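Local atomic coordinates of alkylpurine DNA glycosylase AlkC (Pseudomonas fluorescens, PDB entry 5VHV), a protein that probably excises alkylated purine bases from damaged DNA, as a glycosylase that starts base excision repair without flipping the damaged nucleotide out. Residues A[274-279]-A[317-323]; A[247-253]-A[285-289]; A[25-29]-A[57-63]. All blocks are in the same frame, centred on the assembly; numbering follows the deposited sequence.

Interaction 1 (A[274-279]-A[317-323]); sequences SFTLES and GAQQHIR
The carbonyl oxygen of Phe275 takes the amide N of Ile322 at 2.8 Å, and the return bond from Phe275 N to Ile322 O completes a hydrogen-bonded antiparallel pair. Leu277 and Gln320 form the next such pair, and beyond it Ser279 N reaches Ala318 O at 2.8 Å. The two strand segments run antiparallel, their axes 4.6 Å apart at closest approach. On the face that carries Phe275, Leu277 and Ile322, Ile322 lies over one face of the Phe275 ring as a CH-pi contact, its CB 4.1 Å from the ring centroid, while CG2 comes within 3.6 Å of CZ. CG of Phe275 stands between the backbone N and the carbonyl carbon (chi1 54°), which leans the ring over Ile322. The beta-branched isoleucine fills this place well: CG2 and CD1 both meet the ring, and CD1 also touches CD1 of Leu277 at 3.8 Å. Gln320 is the polar exception on this face, its amide turning away to bond to His321 O. The other face is polar. There Thr276 and His321 point the same way, side by side, and OG1 shares a hydrogen bond with ND1 at 3.0 Å. Glu278 turns instead to His256 of strand 253-265, the other neighbour of strand 270-279. The pairing thus makes an amphipathic ribbon, largely apolar where Val289 and Leu309 cover it and polar where His321 and Gln319 are exposed.

Interaction 2 (A[247-253]-A[285-289]); sequences AGAKAEV and QKLVV
Residues 247-252 form an irregular loop that runs into strand 253-265 at Val253 and bends past strand segment 285-289 without pairing with it; the closest CA atoms, those of Ala247 and Lys286, are 5.4 Å apart. What joins them in place of a backbone ladder is the side-chain amide of Gln285, which grips the main chain of Glu252 twice. Glu252 N gives its hydrogen to Gln285 OE1 at 2.8 Å, in the carbonyl plane and on a lone pair. Gln285 NE2 in turn donates to Glu252 O at 2.9 Å, rising 41° out of that carbonyl's plane. A glutamine suits this place because its amide offers an acceptor and a donor together, as a neighbouring strand would. Its CG sits between the backbone N and the carbonyl carbon (chi1 65°), and the chain then extends to carry the amide across. A water gives OE1 a second hydrogen at 2.7 Å and bonds to Lys250 O as well. The contact lies where the helical part of the protein, ending in helix 239-244, meets the C-terminal beta domain. Beside the amide the packing is apolar: CB of the small Ala251 rests on Leu287 CD2 at 3.8 Å, and Val253 CG1 faces Leu287 CD1. Farther along, the compact methyl of Ala247 meets CG2 of Val288 at 3.7 Å, beside Asn348, whose ND2 bonds to Ala249 O.

Interaction 3 (A[25-29]-A[57-63]); sequences YPAFD and LHAVIPL
Phe28 and Tyr25 both hold CG opposite the backbone N (chi1 180° and 178°); this lets Phe28 reach into the helix end of segment 57-63, while the Tyr25 ring lies against the backbone of its own type I turn, residues 25-28. CZ of the buried Phe28 lies 3.7 Å from Leu57 CD2, and CE1 touches Val60 CG2 as well as Ile61 CG1, the last of these at the ring edge and in its plane. A flat, wholly apolar ring suits a site walled by three branched aliphatic chains. An alanine here would remove the ring and is likely to leave Leu57, Val60 and Ile61 facing a gap between the turn and the helix end. Tyr25 is nearer the surface: its ring is held between the turn backbone at Ala27 and Phe28 and, on the opposite face, Leu63 CD1, 4.0 Å from CZ, a place for a flat aromatic. CD of Pro62 approaches at the edge, 3.4 Å from OH. Two waters donate to Val60 O, in the last helical turn; one accepts from Asp29 N at 2.9 Å and the other donates to Asp29 OD2 at 2.8 Å. Asp29 OD1 bonds to Gly32 N, as N-cap of helix 30-38. The contact therefore ties the link between helices 11-24 and 30-38 to the end of helix 46-60, with Met21 of helix 11-24 beside Phe28 and Leu71 of helix 65-75 beside Tyr25.

Interactions 1 and 2 belong to the same C-terminal beta domain, their centres about 13 Å apart; they touch where Ser279 and Glu278 pack on Gln285 and Val253, and where Val289 packs on Phe275 and Leu277. Interaction 3 lies at the far side of the chain among N-terminal helices, its centre about 64 Å from that of interaction 2. All three are partly buried. Interaction 1 sets buried Phe275, Leu277 and Ile322 against a polar face with exposed His321 and Gln319; interaction 2 buries Ala247, Leu287 and Val288 beside exposed Glu252; interaction 3 buries only Phe28 and Leu57. Chemistry follows setting: direct backbone bonds, then a side-chain amide replacing a strand partner, then aromatic packing with water bridges but no direct hydrogen bond.

Interaction 1 (A[274-279]-A[317-323])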
ATOM      1  N   SER A 274     -25.796 -13.298   6.766  1.00 18.11           N
ATOM      2  CA  SER A 274     -25.614 -14.167   7.917  1.00 15.93           C
ATOM      3  C   SER A 274     -25.806 -15.626   7.521  1.00 20.05           C
ATOM      4  O   SER A 274     -26.515 -15.946   6.563  1.00 22.35           O
ATOM      5  CB  SER A 274     -26.558 -13.784   9.072  1.00 21.15           C
ATOM      6  OG  SER A 274     -27.927 -13.956   8.738  1.00 25.23           O
ATOM      7  N   PHE A 275     -25.122 -16.494   8.255  1.00 22.22           N
ATOM      8  CA  PHE A 275     -25.213 -17.942   8.101  1.00 19.58           C
ATOM      9  C   PHE A 275     -24.514 -18.585   9.295  1.00 20.76           C
ATOM     10  O   PHE A 275     -23.809 -17.922  10.071  1.00 22.88           O
ATOM     11  CB  PHE A 275     -24.584 -18.410   6.788  1.00 18.86           C
ATOM     12  CG  PHE A 275     -23.165 -17.946   6.603  1.00 18.21           C
ATOM     13  CD1 PHE A 275     -22.894 -16.693   6.072  1.00 19.43           C
ATOM     14  CD2 PHE A 275     -22.098 -18.750   6.990  1.00 17.41           C
ATOM     15  CE1 PHE A 275     -21.577 -16.254   5.902  1.00 22.23           C
ATOM     16  CE2 PHE A 275     -20.791 -18.317   6.827  1.00 18.87           C
ATOM     17  CZ  PHE A 275     -20.533 -17.062   6.283  1.00 21.50           C
ATOM     18  N   THR A 276     -24.704 -19.891   9.413  1.00 22.67           N
ATOM     19  CA  THR A 276     -24.096 -20.710  10.448  1.00 22.40           C
ATOM     20  C   THR A 276     -23.299 -21.825   9.779  1.00 27.29           C
ATOM     21  O   THR A 276     -23.781 -22.454   8.832  1.00 28.74           O
ATOM     22  CB  THR A 276     -25.174 -21.293  11.362  1.00 32.20           C
ATOM     23  OG1 THR A 276     -25.986 -20.226  11.877  1.00 31.18           O
ATOM     24  CG2 THR A 276     -24.545 -22.069  12.523  1.00 33.72           C
ATOM     25  N   LEU A 277     -22.083 -22.055  10.261  1.00 21.48           N
ATOM     26  CA  LEU A 277     -21.263 -23.178   9.820  1.00 24.43           C
ATOM     27  C   LEU A 277     -21.268 -24.235  10.908  1.00 26.17           C
ATOM     28  O   LEU A 277     -21.012 -23.924  12.072  1.00 29.23           O
ATOM     29  CB  LEU A 277     -19.826 -22.739   9.533  1.00 23.22           C
ATOM     30  CG  LEU A 277     -19.662 -21.708   8.421  1.00 23.21           C
ATOM     31  CD1 LEU A 277     -18.204 -21.294   8.300  1.00 26.33           C
ATOM     32  CD2 LEU A 277     -20.167 -22.255   7.091  1.00 26.35           C
ATOM     33  N   GLU A 278     -21.569 -25.472  10.530  1.00 21.78           N
ATOM     34  CA  GLU A 278     -21.537 -26.605  11.439  1.00 25.57           C
ATOM     35  C   GLU A 278     -20.421 -27.548  11.013  1.00 28.78           C
ATOM     36  O   GLU A 278     -20.436 -28.063   9.889  1.00 27.39           O
ATOM     37  CB  GLU A 278     -22.871 -27.344  11.444  1.00 26.81           C
ATOM     38  CG  GLU A 278     -22.873 -28.587  12.351  1.00 32.52           C
ATOM     39  CD  GLU A 278     -23.961 -29.575  11.997  1.00 47.75           C
ATOM     40  OE1 GLU A 278     -23.863 -30.744  12.430  1.00 45.25           O
ATOM     41  OE2 GLU A 278     -24.907 -29.187  11.283  1.00 41.82           O
ATOM     42  N   SER A 279     -19.478 -27.796  11.913  1.00 28.13           N
ATOM     43  CA  SER A 279     -18.443 -28.773  11.632  1.00 26.58           C
ATOM     44  C   SER A 279     -19.040 -30.170  11.555  1.00 36.17           C
ATOM     45  O   SER A 279     -19.892 -30.559  12.364  1.00 30.18           O
ATOM     46  CB  SER A 279     -17.361 -28.752  12.701  1.00 30.65           C
ATOM     47  OG  SER A 279     -16.553 -29.919  12.606  1.00 31.27           O
ATOM     48  N   GLY A 317     -17.478 -30.903  15.511  1.00 34.70           N
ATOM     49  CA  GLY A 317     -18.913 -30.877  15.704  1.00 47.16           C
ATOM     50  C   GLY A 317     -19.480 -29.545  16.161  1.00 39.87           C
ATOM     51  O   GLY A 317     -20.686 -29.443  16.369  1.00 42.11           O
ATOM     52  N   ALA A 318     -18.649 -28.516  16.303  1.00 35.88           N
ATOM     53  CA  ALA A 318     -19.129 -27.224  16.779  1.00 30.70           C
ATOM     54  C   ALA A 318     -19.852 -26.475  15.664  1.00 38.20           C
ATOM     55  O   ALA A 318     -19.706 -26.783  14.477  1.00 35.37           O
ATOM     56  CB  ALA A 318     -17.968 -26.373  17.297  1.00 35.66           C
ATOM     57  N   GLN A 319     -20.642 -25.472  16.050  1.00 29.70           N
ATOM     58  CA  GLN A 319     -21.211 -24.564  15.065  1.00 33.55           C
ATOM     59  C   GLN A 319     -20.835 -23.132  15.415  1.00 36.13           C
ATOM     60  O   GLN A 319     -20.489 -22.809  16.556  1.00 39.20           O
ATOM     61  CB  GLN A 319     -22.736 -24.717  14.938  1.00 41.91           C
ATOM     62  CG  GLN A 319     -23.534 -24.198  16.095  1.00 49.05           C
ATOM     63  CD  GLN A 319     -25.033 -24.232  15.823  1.00 57.15           C
ATOM     64  OE1 GLN A 319     -25.570 -25.228  15.324  1.00 52.88           O
ATOM     65  NE2 GLN A 319     -25.714 -23.131  16.140  1.00 33.52           N
ATOM     66  N   GLN A 320     -20.870 -22.274  14.401  1.00 31.87           N
ATOM     67  CA  GLN A 320     -20.443 -20.893  14.554  1.00 28.25           C
ATOM     68  C   GLN A 320     -21.343 -20.006  13.709  1.00 31.11           C
ATOM     69  O   GLN A 320     -21.417 -20.186  12.491  1.00 26.01           O
ATOM     70  CB  GLN A 320     -18.983 -20.718  14.122  1.00 30.18           C
ATOM     71  CG  GLN A 320     -18.491 -19.293  14.204  1.00 39.49           C
ATOM     72  CD  GLN A 320     -18.448 -18.799  15.625  1.00 46.65           C
ATOM     73  OE1 GLN A 320     -17.982 -19.502  16.518  1.00 43.49           O
ATOM     74  NE2 GLN A 320     -18.968 -17.600  15.855  1.00 46.63           N
ATOM     75  N   HIS A 321     -22.022 -19.061  14.357  1.00 29.19           N
ATOM     76  CA  HIS A 321     -22.782 -18.043  13.649  1.00 27.84           C
ATOM     77  C   HIS A 321     -21.831 -17.015  13.069  1.00 31.39           C
ATOM     78  O   HIS A 321     -20.850 -16.622  13.709  1.00 33.91           O
ATOM     79  CB  HIS A 321     -23.769 -17.341  14.592  1.00 29.90           C
ATOM     80  CG  HIS A 321     -24.796 -18.239  15.201  1.00 29.55           C
ATOM     81  ND1 HIS A 321     -25.819 -18.798  14.468  1.00 38.16           N
ATOM     82  CD2 HIS A 321     -24.983 -18.648  16.478  1.00 28.05           C
ATOM     83  CE1 HIS A 321     -26.585 -19.523  15.262  1.00 39.77           C
ATOM     84  NE2 HIS A 321     -26.099 -19.449  16.486  1.00 32.84           N
ATOM     85  N   ILE A 322     -22.132 -16.565  11.859  1.00 22.97           N
ATOM     86  CA  ILE A 322     -21.356 -15.535  11.187  1.00 19.43           C
ATOM     87  C   ILE A 322     -22.327 -14.492  10.668  1.00 28.31           C
ATOM     88  O   ILE A 322     -23.401 -14.826  10.156  1.00 21.51           O
ATOM     89  CB  ILE A 322     -20.480 -16.125  10.057  1.00 24.62           C
ATOM     90  CG1 ILE A 322     -19.376 -16.996  10.697  1.00 35.10           C
ATOM     91  CG2 ILE A 322     -19.875 -15.022   9.198  1.00 23.54           C
ATOM     92  CD1 ILE A 322     -18.545 -17.785   9.739  1.00 45.14           C
ATOM     93  N   ARG A 323     -21.964 -13.224  10.819  1.00 22.96           N
ATOM     94  CA  ARG A 323     -22.873 -12.144  10.464  1.00 20.49           C
ATOM     95  C   ARG A 323     -22.042 -10.935  10.083  1.00 23.17           C
ATOM     96  O   ARG A 323     -21.112 -10.584  10.815  1.00 22.31           O
ATOM     97  CB  ARG A 323     -23.807 -11.804  11.629  1.00 24.35           C
ATOM     98  CG  ARG A 323     -24.749 -10.650  11.332  1.00 25.45           C
ATOM     99  CD  ARG A 323     -25.710 -10.420  12.493  1.00 43.53           C
ATOM    100  NE  ARG A 323     -26.660  -9.348  12.213  1.00 69.16           N
ATOM    101  CZ  ARG A 323     -27.888  -9.544  11.747  1.00 87.40           C
ATOM    102  NH1 ARG A 323     -28.320 -10.777  11.508  1.00 94.70           N
ATOM    103  NH2 ARG A 323     -28.683  -8.508  11.521  1.00 82.49           N
TER

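Interaction 2 (A[247-253]-A[285-289])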
ATOM      1  N   ALA A 247      -5.297 -23.612   5.823  1.00 24.78           N
ATOM      2  CA  ALA A 247      -6.710 -23.669   5.462  1.00 24.72           C
ATOM      3  C   ALA A 247      -6.903 -24.109   4.010  1.00 22.52           C
ATOM      4  O   ALA A 247      -7.830 -23.663   3.325  1.00 23.23           O
ATOM      5  CB  ALA A 247      -7.363 -22.309   5.706  1.00 29.12           C
ATOM      6  N   GLY A 248      -6.042 -24.991   3.521  1.00 23.64           N
ATOM      7  CA  GLY A 248      -6.137 -25.439   2.148  1.00 25.30           C
ATOM      8  C   GLY A 248      -7.060 -26.630   1.941  1.00 29.38           C
ATOM      9  O   GLY A 248      -7.520 -26.867   0.820  1.00 25.49           O
ATOM     10  N   ALA A 249      -7.345 -27.383   2.997  1.00 25.94           N
ATOM     11  CA  ALA A 249      -8.218 -28.543   2.865  1.00 31.04           C
ATOM     12  C   ALA A 249      -9.661 -28.097   2.678  1.00 30.24           C
ATOM     13  O   ALA A 249     -10.093 -27.076   3.214  1.00 28.64           O
ATOM     14  CB  ALA A 249      -8.111 -29.449   4.098  1.00 34.63           C
ATOM     15  N   LYS A 250     -10.418 -28.883   1.918  1.00 29.07           N
ATOM     16  CA  LYS A 250     -11.841 -28.611   1.801  1.00 31.33           C
ATOM     17  C   LYS A 250     -12.469 -28.601   3.188  1.00 33.39           C
ATOM     18  O   LYS A 250     -12.134 -29.419   4.052  1.00 37.25           O
ATOM     19  CB  LYS A 250     -12.514 -29.653   0.905  1.00 49.45           C
ATOM     20  CG  LYS A 250     -12.014 -29.606  -0.543  1.00 69.83           C
ATOM     21  CD  LYS A 250     -13.139 -29.570  -1.574  0.50 63.81           C
ATOM     22  CE  LYS A 250     -13.390 -30.939  -2.188  0.55 50.48           C
ATOM     23  NZ  LYS A 250     -14.529 -30.907  -3.154  0.46 47.18           N
ATOM     24  N   ALA A 251     -13.360 -27.646   3.410  1.00 26.67           N
ATOM     25  CA  ALA A 251     -13.966 -27.505   4.723  1.00 29.79           C
ATOM     26  C   ALA A 251     -14.955 -28.633   4.952  1.00 31.15           C
ATOM     27  O   ALA A 251     -15.805 -28.902   4.103  1.00 31.27           O
ATOM     28  CB  ALA A 251     -14.663 -26.154   4.838  1.00 27.02           C
ATOM     29  N   GLU A 252     -14.831 -29.298   6.098  1.00 26.33           N
ATOM     30  CA  GLU A 252     -15.766 -30.349   6.491  1.00 30.33           C
ATOM     31  C   GLU A 252     -16.833 -29.687   7.353  1.00 29.45           C
ATOM     32  O   GLU A 252     -16.789 -29.702   8.582  1.00 30.88           O
ATOM     33  CB  GLU A 252     -15.037 -31.474   7.216  1.00 36.83           C
ATOM     34  CG  GLU A 252     -14.020 -32.212   6.355  1.00 49.91           C
ATOM     35  CD  GLU A 252     -14.647 -32.892   5.150  1.00 74.97           C
ATOM     36  OE1 GLU A 252     -15.851 -33.221   5.204  1.00 80.87           O
ATOM     37  OE2 GLU A 252     -13.934 -33.092   4.142  1.00 91.51           O
ATOM     38  N   VAL A 253     -17.799 -29.063   6.677  1.00 29.03           N
ATOM     39  CA  VAL A 253     -18.815 -28.251   7.338  1.00 36.17           C
ATOM     40  C   VAL A 253     -20.106 -28.316   6.541  1.00 38.42           C
ATOM     41  O   VAL A 253     -20.109 -28.624   5.350  1.00 34.94           O
ATOM     42  CB  VAL A 253     -18.390 -26.766   7.483  1.00 29.81           C
ATOM     43  CG1 VAL A 253     -17.094 -26.627   8.277  1.00 33.47           C
ATOM     44  CG2 VAL A 253     -18.266 -26.109   6.111  1.00 31.24           C
ATOM     45  N   GLN A 285     -10.730 -27.606  12.819  1.00 28.31           N
ATOM     46  CA  GLN A 285     -10.230 -27.289  11.491  1.00 31.48           C
ATOM     47  C   GLN A 285     -10.111 -25.786  11.329  1.00 29.27           C
ATOM     48  O   GLN A 285     -10.974 -25.024  11.778  1.00 25.97           O
ATOM     49  CB  GLN A 285     -11.118 -27.896  10.384  1.00 35.17           C
ATOM     50  CG  GLN A 285     -12.517 -27.357  10.297  1.00 33.78           C
ATOM     51  CD  GLN A 285     -13.422 -28.238   9.428  1.00 45.35           C
ATOM     52  OE1 GLN A 285     -13.234 -28.338   8.208  1.00 35.55           O
ATOM     53  NE2 GLN A 285     -14.400 -28.893  10.060  1.00 29.84           N
ATOM     54  N   LYS A 286      -9.020 -25.372  10.704  1.00 27.79           N
ATOM     55  CA  LYS A 286      -8.782 -23.969  10.415  1.00 24.00           C
ATOM     56  C   LYS A 286      -9.573 -23.560   9.175  1.00 26.20           C
ATOM     57  O   LYS A 286      -9.522 -24.237   8.142  1.00 23.10           O
ATOM     58  CB  LYS A 286      -7.290 -23.715  10.206  1.00 28.73           C
ATOM     59  CG  LYS A 286      -6.459 -23.786  11.489  1.00 45.79           C
ATOM     60  CD  LYS A 286      -4.980 -23.491  11.228  1.00 43.90           C
ATOM     61  CE  LYS A 286      -4.134 -23.724  12.476  0.47 43.14           C
ATOM     62  NZ  LYS A 286      -4.295 -25.101  13.030  0.31 42.91           N
ATOM     63  N   LEU A 287     -10.324 -22.471   9.291  1.00 22.40           N
ATOM     64  CA  LEU A 287     -11.161 -21.984   8.206  1.00 20.02           C
ATOM     65  C   LEU A 287     -10.801 -20.550   7.854  1.00 19.80           C
ATOM     66  O   LEU A 287     -10.546 -19.721   8.732  1.00 23.52           O
ATOM     67  CB  LEU A 287     -12.648 -22.032   8.573  1.00 22.73           C
ATOM     68  CG  LEU A 287     -13.237 -23.402   8.933  1.00 26.71           C
ATOM     69  CD1 LEU A 287     -14.721 -23.303   9.242  1.00 32.75           C
ATOM     70  CD2 LEU A 287     -13.008 -24.372   7.804  1.00 24.09           C
ATOM     71  N   VAL A 288     -10.822 -20.268   6.560  1.00 19.22           N
ATOM     72  CA  VAL A 288     -10.797 -18.909   6.039  1.00 16.07           C
ATOM     73  C   VAL A 288     -12.150 -18.688   5.385  1.00 15.27           C
ATOM     74  O   VAL A 288     -12.486 -19.351   4.397  1.00 19.19           O
ATOM     75  CB  VAL A 288      -9.641 -18.690   5.059  1.00 19.50           C
ATOM     76  CG1 VAL A 288      -9.820 -17.348   4.296  1.00 16.23           C
ATOM     77  CG2 VAL A 288      -8.315 -18.698   5.844  1.00 22.04           C
ATOM     78  N   VAL A 289     -12.950 -17.812   5.978  1.00 15.46           N
ATOM     79  CA  VAL A 289     -14.307 -17.525   5.535  1.00 18.97           C
ATOM     80  C   VAL A 289     -14.333 -16.105   4.989  1.00 16.54           C
ATOM     81  O   VAL A 289     -14.099 -15.144   5.731  1.00 19.33           O
ATOM     82  CB  VAL A 289     -15.312 -17.681   6.684  1.00 19.45           C
ATOM     83  CG1 VAL A 289     -16.729 -17.468   6.182  1.00 17.67           C
ATOM     84  CG2 VAL A 289     -15.192 -19.064   7.321  1.00 22.80           C
TER
HETATM   85  O   HOH W   1     -10.969 -28.409   6.703  1.00 29.19           O

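Interaction 3 (A[25-29]-A[57-63])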
ATOM      1  N   TYR A  25      19.424  30.041   6.032  1.00 28.71           N
ATOM      2  CA  TYR A  25      20.050  30.710   4.891  1.00 25.63           C
ATOM      3  C   TYR A  25      19.569  32.149   4.895  1.00 25.82           C
ATOM      4  O   TYR A  25      18.574  32.492   4.245  1.00 26.52           O
ATOM      5  CB  TYR A  25      19.685  30.001   3.590  1.00 27.51           C
ATOM      6  CG  TYR A  25      20.215  30.611   2.311  1.00 27.89           C
ATOM      7  CD1 TYR A  25      21.449  31.265   2.268  1.00 32.67           C
ATOM      8  CD2 TYR A  25      19.479  30.531   1.146  1.00 26.79           C
ATOM      9  CE1 TYR A  25      21.926  31.807   1.083  1.00 33.95           C
ATOM     10  CE2 TYR A  25      19.950  31.077  -0.048  1.00 24.93           C
ATOM     11  CZ  TYR A  25      21.171  31.703  -0.071  1.00 28.00           C
ATOM     12  OH  TYR A  25      21.624  32.243  -1.273  1.00 26.27           O
ATOM     13  N   PRO A  26      20.246  33.025   5.642  1.00 28.07           N
ATOM     14  CA  PRO A  26      19.704  34.376   5.864  1.00 30.13           C
ATOM     15  C   PRO A  26      19.420  35.152   4.590  1.00 31.03           C
ATOM     16  O   PRO A  26      18.461  35.928   4.558  1.00 28.72           O
ATOM     17  CB  PRO A  26      20.798  35.041   6.712  1.00 36.87           C
ATOM     18  CG  PRO A  26      21.373  33.921   7.484  1.00 39.64           C
ATOM     19  CD  PRO A  26      21.357  32.723   6.560  1.00 35.66           C
ATOM     20  N   ALA A  27      20.201  34.950   3.533  1.00 27.90           N
ATOM     21  CA  ALA A  27      20.017  35.655   2.270  1.00 33.85           C
ATOM     22  C   ALA A  27      18.946  35.023   1.377  1.00 27.11           C
ATOM     23  O   ALA A  27      18.785  35.438   0.227  1.00 29.71           O
ATOM     24  CB  ALA A  27      21.352  35.720   1.521  1.00 34.13           C
ATOM     25  N   PHE A  28      18.192  34.057   1.885  1.00 25.37           N
ATOM     26  CA  PHE A  28      17.173  33.377   1.087  1.00 24.02           C
ATOM     27  C   PHE A  28      16.173  34.369   0.506  1.00 26.05           C
ATOM     28  O   PHE A  28      15.672  35.257   1.204  1.00 25.50           O
ATOM     29  CB  PHE A  28      16.438  32.364   1.968  1.00 23.15           C
ATOM     30  CG  PHE A  28      15.332  31.574   1.251  1.00 22.59           C
ATOM     31  CD1 PHE A  28      15.598  30.809   0.120  1.00 23.03           C
ATOM     32  CD2 PHE A  28      14.024  31.597   1.744  1.00 26.01           C
ATOM     33  CE1 PHE A  28      14.575  30.078  -0.525  1.00 22.77           C
ATOM     34  CE2 PHE A  28      13.000  30.874   1.110  1.00 22.83           C
ATOM     35  CZ  PHE A  28      13.278  30.112  -0.023  1.00 24.23           C
ATOM     36  N   ASP A  29      15.844  34.180  -0.774  1.00 25.26           N
ATOM     37  CA  ASP A  29      14.855  35.018  -1.455  1.00 25.72           C
ATOM     38  C   ASP A  29      13.457  34.486  -1.125  1.00 29.80           C
ATOM     39  O   ASP A  29      12.783  33.850  -1.932  1.00 23.20           O
ATOM     40  CB  ASP A  29      15.129  35.033  -2.955  1.00 27.34           C
ATOM     41  CG  ASP A  29      14.153  35.904  -3.737  1.00 32.06           C
ATOM     42  OD1 ASP A  29      13.364  36.649  -3.127  1.00 25.84           O
ATOM     43  OD2 ASP A  29      14.166  35.832  -4.986  1.00 31.05           O
ATOM     44  N   LEU A  57      12.148  26.406  -4.798  1.00 16.78           N
ATOM     45  CA  LEU A  57      13.453  26.551  -4.164  1.00 22.02           C
ATOM     46  C   LEU A  57      14.549  26.598  -5.217  1.00 18.77           C
ATOM     47  O   LEU A  57      15.419  27.474  -5.187  1.00 18.01           O
ATOM     48  CB  LEU A  57      13.701  25.409  -3.177  1.00 16.44           C
ATOM     49  CG  LEU A  57      12.833  25.445  -1.919  1.00 15.08           C
ATOM     50  CD1 LEU A  57      12.941  24.116  -1.193  1.00 18.85           C
ATOM     51  CD2 LEU A  57      13.210  26.599  -1.018  1.00 21.40           C
ATOM     52  N   HIS A  58      14.514  25.667  -6.176  1.00 15.97           N
ATOM     53  CA  HIS A  58      15.543  25.658  -7.210  1.00 15.30           C
ATOM     54  C   HIS A  58      15.536  26.942  -8.028  1.00 20.00           C
ATOM     55  O   HIS A  58      16.599  27.406  -8.474  1.00 18.26           O
ATOM     56  CB  HIS A  58      15.366  24.451  -8.133  1.00 17.45           C
ATOM     57  CG  HIS A  58      16.545  24.218  -9.012  1.00 16.70           C
ATOM     58  ND1 HIS A  58      16.700  24.833 -10.237  1.00 17.68           N
ATOM     59  CD2 HIS A  58      17.660  23.478  -8.812  1.00 16.14           C
ATOM     60  CE1 HIS A  58      17.858  24.459 -10.761  1.00 19.72           C
ATOM     61  NE2 HIS A  58      18.457  23.640  -9.917  1.00 17.40           N
ATOM     62  N   ALA A  59      14.357  27.527  -8.240  1.00 16.89           N
ATOM     63  CA  ALA A  59      14.261  28.720  -9.081  1.00 18.32           C
ATOM     64  C   ALA A  59      14.888  29.950  -8.428  1.00 17.80           C
ATOM     65  O   ALA A  59      15.368  30.839  -9.140  1.00 18.55           O
ATOM     66  CB  ALA A  59      12.806  29.008  -9.436  1.00 22.56           C
ATOM     67  N   VAL A  60      14.913  30.033  -7.098  1.00 18.00           N
ATOM     68  CA  VAL A  60      15.302  31.273  -6.438  1.00 22.93           C
ATOM     69  C   VAL A  60      16.605  31.181  -5.650  1.00 22.96           C
ATOM     70  O   VAL A  60      17.087  32.225  -5.182  1.00 21.89           O
ATOM     71  CB  VAL A  60      14.171  31.802  -5.531  1.00 22.18           C
ATOM     72  CG1 VAL A  60      12.858  31.880  -6.315  1.00 27.92           C
ATOM     73  CG2 VAL A  60      14.010  30.956  -4.279  1.00 20.09           C
ATOM     74  N   ILE A  61      17.202  30.004  -5.502  1.00 23.78           N
ATOM     75  CA  ILE A  61      18.406  29.836  -4.690  1.00 20.22           C
ATOM     76  C   ILE A  61      19.625  29.952  -5.604  1.00 24.25           C
ATOM     77  O   ILE A  61      19.801  29.101  -6.492  1.00 24.74           O
ATOM     78  CB  ILE A  61      18.405  28.498  -3.948  1.00 20.27           C
ATOM     79  CG1 ILE A  61      17.326  28.532  -2.857  1.00 19.49           C
ATOM     80  CG2 ILE A  61      19.779  28.199  -3.373  1.00 24.44           C
ATOM     81  CD1 ILE A  61      17.126  27.213  -2.092  1.00 20.52           C
ATOM     82  N   PRO A  62      20.503  30.933  -5.399  1.00 22.74           N
ATOM     83  CA  PRO A  62      21.620  31.115  -6.337  1.00 23.01           C
ATOM     84  C   PRO A  62      22.853  30.298  -5.995  1.00 29.61           C
ATOM     85  O   PRO A  62      23.985  30.759  -6.163  1.00 38.42           O
ATOM     86  CB  PRO A  62      21.914  32.614  -6.220  1.00 26.24           C
ATOM     87  CG  PRO A  62      21.615  32.891  -4.794  1.00 24.40           C
ATOM     88  CD  PRO A  62      20.388  32.084  -4.481  1.00 22.02           C
ATOM     89  N   LEU A  63      22.653  29.098  -5.485  1.00 26.52           N
ATOM     90  CA  LEU A  63      23.742  28.226  -5.083  1.00 27.53           C
ATOM     91  C   LEU A  63      23.722  26.974  -5.948  1.00 27.06           C
ATOM     92  O   LEU A  63      22.711  26.640  -6.575  1.00 27.79           O
ATOM     93  CB  LEU A  63      23.622  27.837  -3.604  1.00 22.90           C
ATOM     94  CG  LEU A  63      23.513  29.005  -2.617  1.00 28.14           C
ATOM     95  CD1 LEU A  63      23.296  28.486  -1.205  1.00 29.47           C
ATOM     96  CD2 LEU A  63      24.735  29.901  -2.674  1.00 30.75           C
TER
HETATM   97  O   HOH W   2      17.636  32.540  -2.440  1.00 21.92           O
HETATM   98  O   HOH W   3      16.508  34.750  -6.015  1.00 29.60           O